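Side-chain contacts in BlEst2 (Bacillus licheniformis, PDB 6WPX), which probably hydrolyses ester bonds as a secreted lipase or esterase, captured here in the propeptide form that keeps its autoinhibitory C-terminal domain: residues I50-G55 and E71-N76; S60-D65 and S256-N261; I114-S119 and P269-Q274. All blocks are in the same frame, centred on the assembly; numbering follows the deposited sequence.

Contact 1: I50-G55 and E71-N76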
ATOM      1  N   ILE A  50     -18.508  19.924   0.916  1.00 18.55           N
ATOM      2  CA  ILE A  50     -17.563  18.803   0.822  1.00 16.50           C
ATOM      3  C   ILE A  50     -17.098  18.408   2.194  1.00 20.05           C
ATOM      4  O   ILE A  50     -16.646  19.259   2.950  1.00 19.70           O
ATOM      5  CB  ILE A  50     -16.348  19.132  -0.083  1.00 16.53           C
ATOM      6  CG1 ILE A  50     -16.760  19.601  -1.484  1.00 15.90           C
ATOM      7  CG2 ILE A  50     -15.382  17.953  -0.136  1.00 12.66           C
ATOM      8  CD1 ILE A  50     -15.684  20.489  -2.133  1.00 14.08           C
ATOM      9  N   VAL A  51     -17.130  17.113   2.486  1.00 17.22           N
ATOM     10  CA  VAL A  51     -16.548  16.579   3.713  1.00 16.33           C
ATOM     11  C   VAL A  51     -15.226  15.930   3.309  1.00 20.82           C
ATOM     12  O   VAL A  51     -15.212  14.989   2.513  1.00 21.18           O
ATOM     13  CB  VAL A  51     -17.478  15.604   4.468  1.00 19.18           C
ATOM     14  CG1 VAL A  51     -16.755  14.974   5.670  1.00 19.05           C
ATOM     15  CG2 VAL A  51     -18.739  16.318   4.915  1.00 18.12           C
ATOM     16  N   PHE A  52     -14.120  16.453   3.854  1.00 17.26           N
ATOM     17  CA  PHE A  52     -12.776  15.949   3.568  1.00 16.15           C
ATOM     18  C   PHE A  52     -12.409  14.899   4.580  1.00 18.81           C
ATOM     19  O   PHE A  52     -12.515  15.138   5.784  1.00 18.41           O
ATOM     20  CB  PHE A  52     -11.759  17.097   3.515  1.00 17.01           C
ATOM     21  CG  PHE A  52     -11.948  17.971   2.296  1.00 16.08           C
ATOM     22  CD1 PHE A  52     -11.331  17.649   1.081  1.00 16.89           C
ATOM     23  CD2 PHE A  52     -12.736  19.118   2.354  1.00 15.67           C
ATOM     24  CE1 PHE A  52     -11.498  18.466  -0.042  1.00 16.59           C
ATOM     25  CE2 PHE A  52     -12.866  19.956   1.237  1.00 17.75           C
ATOM     26  CZ  PHE A  52     -12.249  19.618   0.047  1.00 16.13           C
ATOM     27  N   VAL A  53     -12.048  13.698   4.080  1.00 14.92           N
ATOM     28  CA  VAL A  53     -11.751  12.525   4.908  1.00 14.35           C
ATOM     29  C   VAL A  53     -10.290  12.108   4.737  1.00 18.71           C
ATOM     30  O   VAL A  53      -9.877  11.755   3.632  1.00 18.52           O
ATOM     31  CB  VAL A  53     -12.750  11.362   4.659  1.00 16.37           C
ATOM     32  CG1 VAL A  53     -12.494  10.187   5.621  1.00 15.02           C
ATOM     33  CG2 VAL A  53     -14.198  11.839   4.790  1.00 17.11           C
ATOM     34  N   HIS A  54      -9.512  12.194   5.828  1.00 15.47           N
ATOM     35  CA  HIS A  54      -8.088  11.846   5.844  1.00 14.33           C
ATOM     36  C   HIS A  54      -7.853  10.323   5.683  1.00 19.53           C
ATOM     37  O   HIS A  54      -8.788   9.512   5.754  1.00 17.60           O
ATOM     38  CB  HIS A  54      -7.430  12.330   7.142  1.00 13.95           C
ATOM     39  CG  HIS A  54      -7.942  11.594   8.356  1.00 16.52           C
ATOM     40  ND1 HIS A  54      -7.449  10.351   8.712  1.00 16.97           N
ATOM     41  CD2 HIS A  54      -8.926  11.938   9.218  1.00 17.66           C
ATOM     42  CE1 HIS A  54      -8.122   9.997   9.800  1.00 17.63           C
ATOM     43  NE2 HIS A  54      -9.028  10.923  10.133  1.00 18.02           N
ATOM     44  N   GLY A  55      -6.583   9.958   5.594  1.00 17.54           N
ATOM     45  CA  GLY A  55      -6.181   8.574   5.422  1.00 16.73           C
ATOM     46  C   GLY A  55      -5.518   7.974   6.633  1.00 19.67           C
ATOM     47  O   GLY A  55      -5.608   8.494   7.755  1.00 16.82           O
ATOM     48  N   GLU A  71      -9.083  26.518   1.603  1.00 19.55           N
ATOM     49  CA  GLU A  71      -9.127  27.790   0.869  1.00 19.32           C
ATOM     50  C   GLU A  71      -9.566  27.525  -0.573  1.00 17.57           C
ATOM     51  O   GLU A  71     -10.337  28.300  -1.117  1.00 16.84           O
ATOM     52  CB  GLU A  71      -7.750  28.474   0.916  1.00 22.23           C
ATOM     53  CG  GLU A  71      -7.679  29.817   0.219  1.00 37.74           C
ATOM     54  CD  GLU A  71      -6.346  30.542   0.329  1.00 64.43           C
ATOM     55  OE1 GLU A  71      -5.289  29.883   0.190  1.00 62.45           O
ATOM     56  OE2 GLU A  71      -6.363  31.782   0.495  1.00 56.78           O
ATOM     57  N   GLN A  72      -9.097  26.430  -1.172  1.00 14.68           N
ATOM     58  CA  GLN A  72      -9.487  26.034  -2.535  1.00 15.37           C
ATOM     59  C   GLN A  72     -11.006  25.809  -2.610  1.00 18.37           C
ATOM     60  O   GLN A  72     -11.654  26.303  -3.524  1.00 18.72           O
ATOM     61  CB  GLN A  72      -8.741  24.753  -2.959  1.00 15.35           C
ATOM     62  CG  GLN A  72      -7.259  24.999  -3.255  1.00 19.95           C
ATOM     63  CD  GLN A  72      -7.024  25.759  -4.531  1.00 24.13           C
ATOM     64  OE1 GLN A  72      -7.831  25.730  -5.466  1.00 16.97           O
ATOM     65  NE2 GLN A  72      -5.919  26.477  -4.586  1.00 16.80           N
ATOM     66  N   ALA A  73     -11.559  25.091  -1.635  1.00 16.90           N
ATOM     67  CA  ALA A  73     -12.996  24.810  -1.555  1.00 16.62           C
ATOM     68  C   ALA A  73     -13.780  26.108  -1.393  1.00 18.90           C
ATOM     69  O   ALA A  73     -14.688  26.381  -2.185  1.00 19.07           O
ATOM     70  CB  ALA A  73     -13.283  23.853  -0.397  1.00 16.84           C
ATOM     71  N   TRP A  74     -13.407  26.929  -0.404  1.00 16.73           N
ATOM     72  CA  TRP A  74     -14.064  28.206  -0.132  1.00 16.90           C
ATOM     73  C   TRP A  74     -14.005  29.162  -1.322  1.00 21.88           C
ATOM     74  O   TRP A  74     -15.054  29.676  -1.730  1.00 21.20           O
ATOM     75  CB  TRP A  74     -13.486  28.863   1.128  1.00 17.72           C
ATOM     76  CG  TRP A  74     -14.153  30.166   1.480  1.00 20.06           C
ATOM     77  CD1 TRP A  74     -15.280  30.326   2.219  1.00 23.51           C
ATOM     78  CD2 TRP A  74     -13.788  31.467   1.019  1.00 21.96           C
ATOM     79  NE1 TRP A  74     -15.621  31.655   2.285  1.00 25.09           N
ATOM     80  CE2 TRP A  74     -14.714  32.382   1.567  1.00 27.14           C
ATOM     81  CE3 TRP A  74     -12.739  31.961   0.217  1.00 23.70           C
ATOM     82  CZ2 TRP A  74     -14.641  33.762   1.325  1.00 27.64           C
ATOM     83  CZ3 TRP A  74     -12.684  33.320  -0.042  1.00 26.05           C
ATOM     84  CH2 TRP A  74     -13.608  34.210   0.532  1.00 27.46           C
ATOM     85  N   LYS A  75     -12.805  29.398  -1.903  1.00 19.34           N
ATOM     86  CA  LYS A  75     -12.675  30.369  -3.001  1.00 19.91           C
ATOM     87  C   LYS A  75     -13.433  29.948  -4.272  1.00 23.01           C
ATOM     88  O   LYS A  75     -13.726  30.781  -5.109  1.00 24.84           O
ATOM     89  CB  LYS A  75     -11.201  30.707  -3.300  1.00 21.59           C
ATOM     90  CG  LYS A  75     -10.446  29.700  -4.142  1.00 17.19           C
ATOM     91  CD  LYS A  75      -9.023  30.172  -4.272  1.00 25.05           C
ATOM     92  CE  LYS A  75      -8.094  29.183  -4.917  1.00 27.31           C
ATOM     93  NZ  LYS A  75      -6.718  29.767  -4.985  1.00 24.78           N
ATOM     94  N   ASN A  76     -13.762  28.671  -4.385  1.00 17.53           N
ATOM     95  CA  ASN A  76     -14.504  28.136  -5.512  1.00 16.34           C
ATOM     96  C   ASN A  76     -15.987  27.979  -5.198  1.00 20.21           C
ATOM     97  O   ASN A  76     -16.718  27.369  -5.974  1.00 18.77           O
ATOM     98  CB  ASN A  76     -13.867  26.854  -6.024  1.00 12.56           C
ATOM     99  CG  ASN A  76     -12.595  27.115  -6.829  1.00 21.80           C
ATOM    100  OD1 ASN A  76     -12.646  27.677  -7.910  1.00 25.81           O
ATOM    101  ND2 ASN A  76     -11.422  26.787  -6.289  1.00 12.64           N
TER
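With chi1 at -70° in Phe52 and -55° in Ile50, both side chains leave strand 50-53 on the side where Ala73 lies, each with its CG or CG1 anti to the carbonyl carbon and beside the backbone N. The Phe52 ring then meets the small residue with its edge: CE2 stops 4.2 Å from Ala73 CB, which lies near the ring plane. Ile50 arrives alongside through its extended CG1 branch, and its CD1 stays 4.5 Å from the same Ala73 CB, a looser touch. One methyl of the helix is thus shared by an aromatic rim and an aliphatic tip. Within the strand, Ile50 CG2 lies over one face of the Phe52 ring, 3.4 Å above the plane and displaced toward the rim, so the two side chains brace each other. Phe52 also meets the rings of Trp63 and Phe82, while Phe264 of helix 260-267 touches Ile50, Gln72 and Asn76.

Where the helix ends, Asn76 turns back on it: ND2 gives a hydrogen bond to Gln72 O at 2.8 Å, with the donor tilted 24° from the carbonyl plane. The packing of Ala73 against strand 50-53 is the helix-on-sheet layer of a beta-alpha-beta crossover, in which helix 69-75 connects the neighbouring parallel strands 50-53 and 80-83 of an alpha/beta-hydrolase sheet.

Contact 2: S60-D65 and S256-N261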
ATOM      1  N   SER A  60      -7.665  15.436  10.272  1.00 20.20           N
ATOM      2  CA  SER A  60      -8.124  16.565   9.468  1.00 20.75           C
ATOM      3  C   SER A  60      -6.963  17.544   9.128  1.00 25.77           C
ATOM      4  O   SER A  60      -7.050  18.262   8.147  1.00 25.04           O
ATOM      5  CB  SER A  60      -9.254  17.292  10.193  1.00 22.77           C
ATOM      6  OG  SER A  60      -8.818  17.773  11.455  1.00 29.55           O
ATOM      7  N   SER A  61      -5.855  17.529   9.914  1.00 24.10           N
ATOM      8  CA  SER A  61      -4.705  18.406   9.662  1.00 24.84           C
ATOM      9  C   SER A  61      -4.003  18.128   8.312  1.00 26.95           C
ATOM     10  O   SER A  61      -3.318  19.012   7.793  1.00 25.29           O
ATOM     11  CB  SER A  61      -3.721  18.364  10.828  1.00 31.92           C
ATOM     12  OG  SER A  61      -3.117  17.084  10.906  1.00 45.85           O
ATOM     13  N   ALA A  62      -4.239  16.931   7.707  1.00 23.55           N
ATOM     14  CA  ALA A  62      -3.706  16.561   6.388  1.00 22.52           C
ATOM     15  C   ALA A  62      -4.176  17.602   5.344  1.00 24.11           C
ATOM     16  O   ALA A  62      -3.460  17.881   4.395  1.00 23.90           O
ATOM     17  CB  ALA A  62      -4.229  15.192   5.986  1.00 23.05           C
ATOM     18  N   TRP A  63      -5.360  18.196   5.553  1.00 19.29           N
ATOM     19  CA  TRP A  63      -5.934  19.169   4.621  1.00 19.52           C
ATOM     20  C   TRP A  63      -5.419  20.573   4.836  1.00 22.34           C
ATOM     21  O   TRP A  63      -5.682  21.434   4.007  1.00 21.19           O
ATOM     22  CB  TRP A  63      -7.481  19.127   4.679  1.00 17.65           C
ATOM     23  CG  TRP A  63      -8.015  17.735   4.499  1.00 17.77           C
ATOM     24  CD1 TRP A  63      -8.506  16.911   5.476  1.00 20.80           C
ATOM     25  CD2 TRP A  63      -7.957  16.942   3.296  1.00 15.57           C
ATOM     26  NE1 TRP A  63      -8.829  15.681   4.936  1.00 18.47           N
ATOM     27  CE2 TRP A  63      -8.505  15.676   3.602  1.00 18.31           C
ATOM     28  CE3 TRP A  63      -7.564  17.211   1.968  1.00 15.61           C
ATOM     29  CZ2 TRP A  63      -8.687  14.682   2.626  1.00 16.63           C
ATOM     30  CZ3 TRP A  63      -7.708  16.211   1.017  1.00 16.32           C
ATOM     31  CH2 TRP A  63      -8.246  14.959   1.351  1.00 16.60           C
ATOM     32  N   PHE A  64      -4.675  20.816   5.935  1.00 19.60           N
ATOM     33  CA  PHE A  64      -4.186  22.149   6.263  1.00 20.30           C
ATOM     34  C   PHE A  64      -2.670  22.262   6.348  1.00 25.19           C
ATOM     35  O   PHE A  64      -2.152  23.315   5.980  1.00 24.78           O
ATOM     36  CB  PHE A  64      -4.816  22.641   7.586  1.00 23.70           C
ATOM     37  CG  PHE A  64      -6.321  22.798   7.533  1.00 24.98           C
ATOM     38  CD1 PHE A  64      -7.160  21.706   7.724  1.00 25.93           C
ATOM     39  CD2 PHE A  64      -6.897  24.035   7.298  1.00 25.55           C
ATOM     40  CE1 PHE A  64      -8.545  21.858   7.668  1.00 25.56           C
ATOM     41  CE2 PHE A  64      -8.283  24.186   7.282  1.00 27.39           C
ATOM     42  CZ  PHE A  64      -9.094  23.099   7.458  1.00 24.42           C
ATOM     43  N   ASP A  65      -1.951  21.211   6.830  1.00 22.80           N
ATOM     44  CA  ASP A  65      -0.495  21.298   6.960  0.59 23.09           C
ATOM     45  C   ASP A  65       0.175  21.420   5.593  1.00 25.50           C
ATOM     46  O   ASP A  65       0.077  20.523   4.765  1.00 23.83           O
ATOM     47  CB  ASP A  65       0.080  20.156   7.820  0.59 24.29           C
ATOM     48  CG  ASP A  65      -0.456  20.100   9.244  0.59 34.42           C
ATOM     49  OD1 ASP A  65      -0.856  21.166   9.776  0.59 38.07           O
ATOM     50  OD2 ASP A  65      -0.411  19.012   9.849  0.59 39.43           O
ATOM     51  N   SER A 256       1.443  14.589  -2.828  1.00 11.52           N
ATOM     52  CA  SER A 256       0.982  15.720  -3.623  1.00 13.72           C
ATOM     53  C   SER A 256      -0.513  15.651  -4.058  1.00 18.02           C
ATOM     54  O   SER A 256      -1.105  16.683  -4.384  1.00 17.57           O
ATOM     55  CB  SER A 256       1.893  15.935  -4.829  1.00 14.59           C
ATOM     56  OG  SER A 256       1.617  14.985  -5.841  1.00 16.35           O
ATOM     57  N   ILE A 257      -1.091  14.448  -4.092  1.00 14.11           N
ATOM     58  CA  ILE A 257      -2.476  14.223  -4.540  1.00 12.76           C
ATOM     59  C   ILE A 257      -3.523  14.932  -3.645  1.00 17.01           C
ATOM     60  O   ILE A 257      -4.653  15.127  -4.077  1.00 17.75           O
ATOM     61  CB  ILE A 257      -2.778  12.707  -4.718  1.00 13.64           C
ATOM     62  CG1 ILE A 257      -3.965  12.486  -5.697  1.00 12.66           C
ATOM     63  CG2 ILE A 257      -2.990  11.993  -3.352  1.00 12.88           C
ATOM     64  CD1 ILE A 257      -4.218  10.998  -6.066  1.00 14.44           C
ATOM     65  N   ILE A 258      -3.148  15.325  -2.434  1.00 14.83           N
ATOM     66  CA  ILE A 258      -4.082  16.039  -1.546  1.00 14.25           C
ATOM     67  C   ILE A 258      -3.819  17.521  -1.483  1.00 16.69           C
ATOM     68  O   ILE A 258      -4.526  18.221  -0.753  1.00 16.35           O
ATOM     69  CB  ILE A 258      -4.199  15.442  -0.124  1.00 16.26           C
ATOM     70  CG1 ILE A 258      -2.845  15.424   0.617  1.00 16.34           C
ATOM     71  CG2 ILE A 258      -4.859  14.087  -0.224  1.00 16.58           C
ATOM     72  CD1 ILE A 258      -2.993  15.347   2.171  1.00 23.03           C
ATOM     73  N   LYS A 259      -2.775  18.003  -2.183  1.00 14.69           N
ATOM     74  CA  LYS A 259      -2.463  19.445  -2.185  1.00 15.55           C
ATOM     75  C   LYS A 259      -3.564  20.170  -2.954  1.00 18.38           C
ATOM     76  O   LYS A 259      -3.774  19.902  -4.141  1.00 17.10           O
ATOM     77  CB  LYS A 259      -1.072  19.727  -2.799  1.00 16.44           C
ATOM     78  CG  LYS A 259       0.108  19.090  -2.040  1.00 26.20           C
ATOM     79  CD  LYS A 259       0.279  19.639  -0.610  1.00 31.63           C
ATOM     80  CE  LYS A 259       1.535  19.111   0.063  1.00 35.30           C
ATOM     81  NZ  LYS A 259       1.574  19.462   1.515  1.00 26.35           N
ATOM     82  N   GLY A 260      -4.294  21.024  -2.244  1.00 15.89           N
ATOM     83  CA  GLY A 260      -5.400  21.804  -2.788  1.00 15.45           C
ATOM     84  C   GLY A 260      -5.153  22.424  -4.143  1.00 18.45           C
ATOM     85  O   GLY A 260      -5.914  22.168  -5.091  1.00 18.61           O
ATOM     86  N   ASN A 261      -4.079  23.231  -4.260  1.00 15.00           N
ATOM     87  CA  ASN A 261      -3.728  23.910  -5.520  1.00 15.85           C
ATOM     88  C   ASN A 261      -3.497  22.941  -6.691  1.00 19.04           C
ATOM     89  O   ASN A 261      -3.695  23.318  -7.835  1.00 19.12           O
ATOM     90  CB  ASN A 261      -2.534  24.844  -5.342  1.00 15.45           C
ATOM     91  CG  ASN A 261      -1.236  24.121  -5.085  1.00 29.98           C
ATOM     92  OD1 ASN A 261      -1.096  23.366  -4.126  1.00 23.56           O
ATOM     93  ND2 ASN A 261      -0.259  24.349  -5.934  1.00 25.83           N
TER
HETATM   94  O   HOH W   1      -0.417  17.880   2.531  1.00 25.41           O
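Ile258 meets Ala62 and Trp63 with different branches. Its CD1 reaches Ala62, 4.0 Å from the CB methyl and 3.4 Å from the carbonyl O, while CG2 lies 3.8 Å from Trp63 CZ3 and equally near CH2. The methyl approaches the indole obliquely, and the two side chains cross at about a right angle. A chi1 of 59° makes this division possible: CG1 occupies the crowded position between backbone N and carbonyl carbon and extends to Ala62, leaving CG2 beside the indole. With an alanine here, the CB beside Trp63 CZ3 would remain, but without CG2 and CD1 a gap would probably open beside the indole and the Ala62 methyl.

At the outer side Lys259 bends at chi2 and brings NZ to 3.7 Å from Asp65 O. A water accepts a hydrogen bond from Lys259 NZ at 2.7 Å and gives a weak one to Asp65 O, but the direct hydrogen bond of NZ goes to Glu66 O. Further out, Asn67 fastens both segments: its ND2 bonds to Ala62 O and Ile258 O, and its OD1 receives Gly260 N at the start of helix 260-267. Ser61 O steadies the other turn by accepting from both Phe64 N and Asp65 N. The chemistry is divided: the Asn67 amide satisfies the Ala62 and Ile258 carbonyls right beside the apolar cluster, while the Lys259 ammonium serves Glu66 O and the water reaches Asp65 O weakly.

Contact 3: I114-S119 and P269-Q274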
ATOM      1  N   ILE A 114     -20.726  15.944  -0.289  1.00 18.48           N
ATOM      2  CA  ILE A 114     -19.845  15.185  -1.168  1.00 17.05           C
ATOM      3  C   ILE A 114     -18.717  14.706  -0.265  1.00 19.22           C
ATOM      4  O   ILE A 114     -18.248  15.473   0.565  1.00 17.30           O
ATOM      5  CB  ILE A 114     -19.305  16.101  -2.301  1.00 17.47           C
ATOM      6  CG1 ILE A 114     -20.419  16.464  -3.306  1.00 16.73           C
ATOM      7  CG2 ILE A 114     -18.062  15.472  -3.012  1.00 15.93           C
ATOM      8  CD1 ILE A 114     -20.032  17.674  -4.192  1.00 22.57           C
ATOM      9  N   LEU A 115     -18.277  13.467  -0.424  1.00 17.68           N
ATOM     10  CA  LEU A 115     -17.086  13.043   0.311  1.00 16.28           C
ATOM     11  C   LEU A 115     -15.898  13.143  -0.625  1.00 18.33           C
ATOM     12  O   LEU A 115     -15.958  12.628  -1.749  1.00 15.98           O
ATOM     13  CB  LEU A 115     -17.206  11.614   0.864  1.00 15.94           C
ATOM     14  CG  LEU A 115     -18.317  11.342   1.889  1.00 23.00           C
ATOM     15  CD1 LEU A 115     -18.297   9.900   2.303  1.00 24.40           C
ATOM     16  CD2 LEU A 115     -18.168  12.222   3.131  1.00 25.75           C
ATOM     17  N   VAL A 116     -14.830  13.830  -0.169  1.00 15.87           N
ATOM     18  CA  VAL A 116     -13.531  13.860  -0.852  1.00 14.28           C
ATOM     19  C   VAL A 116     -12.644  13.146   0.138  1.00 18.94           C
ATOM     20  O   VAL A 116     -12.398  13.650   1.227  1.00 18.01           O
ATOM     21  CB  VAL A 116     -12.990  15.232  -1.318  1.00 16.31           C
ATOM     22  CG1 VAL A 116     -11.537  15.088  -1.822  1.00 15.07           C
ATOM     23  CG2 VAL A 116     -13.871  15.787  -2.446  1.00 16.59           C
ATOM     24  N   SER A 117     -12.281  11.915  -0.198  1.00 16.22           N
ATOM     25  CA  SER A 117     -11.585  11.028   0.704  1.00 15.89           C
ATOM     26  C   SER A 117     -10.229  10.593   0.222  1.00 19.32           C
ATOM     27  O   SER A 117     -10.081  10.095  -0.885  1.00 19.03           O
ATOM     28  CB  SER A 117     -12.462   9.817   0.974  1.00 19.08           C
ATOM     29  OG  SER A 117     -13.718  10.273   1.452  1.00 22.16           O
ATOM     30  N   TYR A 118      -9.254  10.698   1.098  1.00 15.82           N
ATOM     31  CA  TYR A 118      -7.880  10.349   0.784  1.00 14.36           C
ATOM     32  C   TYR A 118      -7.441   9.026   1.349  1.00 18.06           C
ATOM     33  O   TYR A 118      -7.685   8.763   2.523  1.00 17.56           O
ATOM     34  CB  TYR A 118      -6.997  11.457   1.371  1.00 14.70           C
ATOM     35  CG  TYR A 118      -5.497  11.200   1.391  1.00 13.33           C
ATOM     36  CD1 TYR A 118      -4.806  10.894   0.217  1.00 13.53           C
ATOM     37  CD2 TYR A 118      -4.744  11.487   2.528  1.00 15.41           C
ATOM     38  CE1 TYR A 118      -3.415  10.831   0.190  1.00 15.70           C
ATOM     39  CE2 TYR A 118      -3.352  11.423   2.515  1.00 16.35           C
ATOM     40  CZ  TYR A 118      -2.692  11.086   1.350  1.00 18.46           C
ATOM     41  OH  TYR A 118      -1.326  11.005   1.366  1.00 13.53           O
ATOM     42  N   SER A 119      -6.663   8.242   0.548  1.00 16.24           N
ATOM     43  CA  SER A 119      -6.005   7.016   1.021  1.00 15.11           C
ATOM     44  C   SER A 119      -7.039   6.083   1.676  1.00 17.47           C
ATOM     45  O   SER A 119      -8.130   5.947   1.122  1.00 16.90           O
ATOM     46  CB  SER A 119      -4.806   7.409   1.903  1.00 19.45           C
ATOM     47  OG  SER A 119      -4.269   6.438   2.789  1.00 41.24           O
ATOM     48  N   PRO A 269     -14.664  19.608 -11.369  1.00 15.13           N
ATOM     49  CA  PRO A 269     -15.767  19.170 -12.259  1.00 15.02           C
ATOM     50  C   PRO A 269     -16.427  17.877 -11.755  1.00 17.20           C
ATOM     51  O   PRO A 269     -17.613  17.683 -11.968  1.00 16.35           O
ATOM     52  CB  PRO A 269     -15.078  18.913 -13.614  1.00 16.58           C
ATOM     53  CG  PRO A 269     -13.668  18.854 -13.331  1.00 22.08           C
ATOM     54  CD  PRO A 269     -13.374  19.629 -12.093  1.00 16.72           C
ATOM     55  N   LEU A 270     -15.669  17.018 -11.075  1.00 12.66           N
ATOM     56  CA  LEU A 270     -16.163  15.737 -10.535  1.00 13.66           C
ATOM     57  C   LEU A 270     -17.105  15.949  -9.356  1.00 19.30           C
ATOM     58  O   LEU A 270     -17.830  15.036  -8.979  1.00 19.22           O
ATOM     59  CB  LEU A 270     -15.001  14.783 -10.131  1.00 12.56           C
ATOM     60  CG  LEU A 270     -13.921  14.522 -11.181  1.00 15.72           C
ATOM     61  CD1 LEU A 270     -13.014  13.395 -10.743  1.00 13.83           C
ATOM     62  CD2 LEU A 270     -14.499  14.212 -12.558  1.00 17.12           C
ATOM     63  N   LEU A 271     -17.126  17.169  -8.798  1.00 17.41           N
ATOM     64  CA  LEU A 271     -18.039  17.476  -7.708  1.00 17.21           C
ATOM     65  C   LEU A 271     -19.471  17.583  -8.230  1.00 20.57           C
ATOM     66  O   LEU A 271     -20.386  17.394  -7.449  1.00 21.81           O
ATOM     67  CB  LEU A 271     -17.650  18.805  -7.000  1.00 16.82           C
ATOM     68  CG  LEU A 271     -16.265  18.866  -6.345  1.00 18.88           C
ATOM     69  CD1 LEU A 271     -15.914  20.315  -5.962  1.00 18.31           C
ATOM     70  CD2 LEU A 271     -16.174  17.953  -5.136  1.00 15.06           C
ATOM     71  N   THR A 272     -19.666  17.891  -9.529  1.00 15.93           N
ATOM     72  CA  THR A 272     -21.015  18.142 -10.075  1.00 16.69           C
ATOM     73  C   THR A 272     -21.417  17.311 -11.291  1.00 21.08           C
ATOM     74  O   THR A 272     -22.609  17.096 -11.492  1.00 20.53           O
ATOM     75  CB  THR A 272     -21.161  19.637 -10.424  1.00 21.42           C
ATOM     76  OG1 THR A 272     -20.203  19.993 -11.453  1.00 18.43           O
ATOM     77  CG2 THR A 272     -21.000  20.539  -9.202  1.00 20.08           C
ATOM     78  N   ILE A 273     -20.450  16.920 -12.135  1.00 16.73           N
ATOM     79  CA  ILE A 273     -20.691  16.212 -13.391  1.00 18.46           C
ATOM     80  C   ILE A 273     -21.465  14.893 -13.221  1.00 24.36           C
ATOM     81  O   ILE A 273     -21.319  14.228 -12.194  1.00 21.70           O
ATOM     82  CB  ILE A 273     -19.317  15.987 -14.105  1.00 21.52           C
ATOM     83  CG1 ILE A 273     -19.473  15.817 -15.615  1.00 23.94           C
ATOM     84  CG2 ILE A 273     -18.492  14.837 -13.478  1.00 21.59           C
ATOM     85  CD1 ILE A 273     -18.060  15.579 -16.393  1.00 25.26           C
ATOM     86  N   GLN A 274     -22.272  14.509 -14.233  1.00 24.27           N
ATOM     87  CA  GLN A 274     -22.950  13.206 -14.276  1.00 26.04           C
ATOM     88  C   GLN A 274     -22.102  12.385 -15.233  1.00 29.34           C
ATOM     89  O   GLN A 274     -22.048  12.694 -16.408  1.00 30.53           O
ATOM     90  CB  GLN A 274     -24.401  13.300 -14.826  1.00 29.28           C
ATOM     91  CG  GLN A 274     -25.475  13.997 -13.977  1.00 41.38           C
ATOM     92  CD  GLN A 274     -25.269  14.037 -12.488  1.00 54.68           C
ATOM     93  OE1 GLN A 274     -25.185  13.014 -11.814  1.00 51.68           O
ATOM     94  NE2 GLN A 274     -25.188  15.222 -11.954  1.00 53.91           N
TER
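Ile114, Val116 and Leu271 make an entirely apolar set of side-chain contacts. Leu271 lays its CD2 methyl over the notch between Ile114 CG2 and Val116 CG2, whose residues lie two positions apart and so project from the same side of strand 113-118. CD2 stands 3.8 Å from Ile114 CG2 and 4.2 Å from Val116 CG2, and in each case the side chains cross at about a right angle. Ile114 also uses its longer branch: CG1 is beside the backbone N and chi2 is extended at 164°, which carries CD1 to the base of the leucine, 3.9 Å from Leu271 CB. All three residues are buried.

A second kind of contact sets a methyl against a polar atom. Ile114 CD1 lies 3.3 Å from Leu271 O, a close van der Waals approach that wedges the isoleucine tip against the backbone of the 269-274 segment.

The hydrogen bonds serve to shape and tether that segment. Pro269 O accepts from both Thr272 N, at 3.2 Å, and Ile273 N, at 2.9 Å, winding the chain into a tight turn. Arg140 then holds it from strand 138-144, its NH1 bonding to Leu270 O and Ile273 O.

Just beyond the end of strand 113-118, Ser119 has phi 53° and psi -132°, a strained backbone consistent with the nucleophile elbow of alpha/beta hydrolases, and its side chain touches His254. The leucine lies well away from that bend. Leaving helix 260-267, the 269-274 segment passes across the sheet: Leu271 rests on Ile114 and Val116 of strand 113-118 and on Ile142 of strand 138-144, while Leu270 and Ile273 reach Phe203 of strand 201-205.

Overall arrangement
All three contacts lie in the alpha/beta-hydrolase part of the chain, on the same side of the molecule's centre. Contacts 1 and 3 have centres about 10 Å apart and are joined through the sheet, since strands 50-53 and 113-118 are neighbours in it; along the sequence contact 1 closes before contact 3 opens. The centre of contact 2 lies about 9 Å from that of contact 1 and about 15 Å from that of contact 3, and its segments alternate with those of both. Helix 260-267 begins within contact 2 and ends just before the second segment of contact 3. Around it, late residues pack on loop 60-65 and strand 113-118; contact 1 stays within one beta-alpha-beta unit.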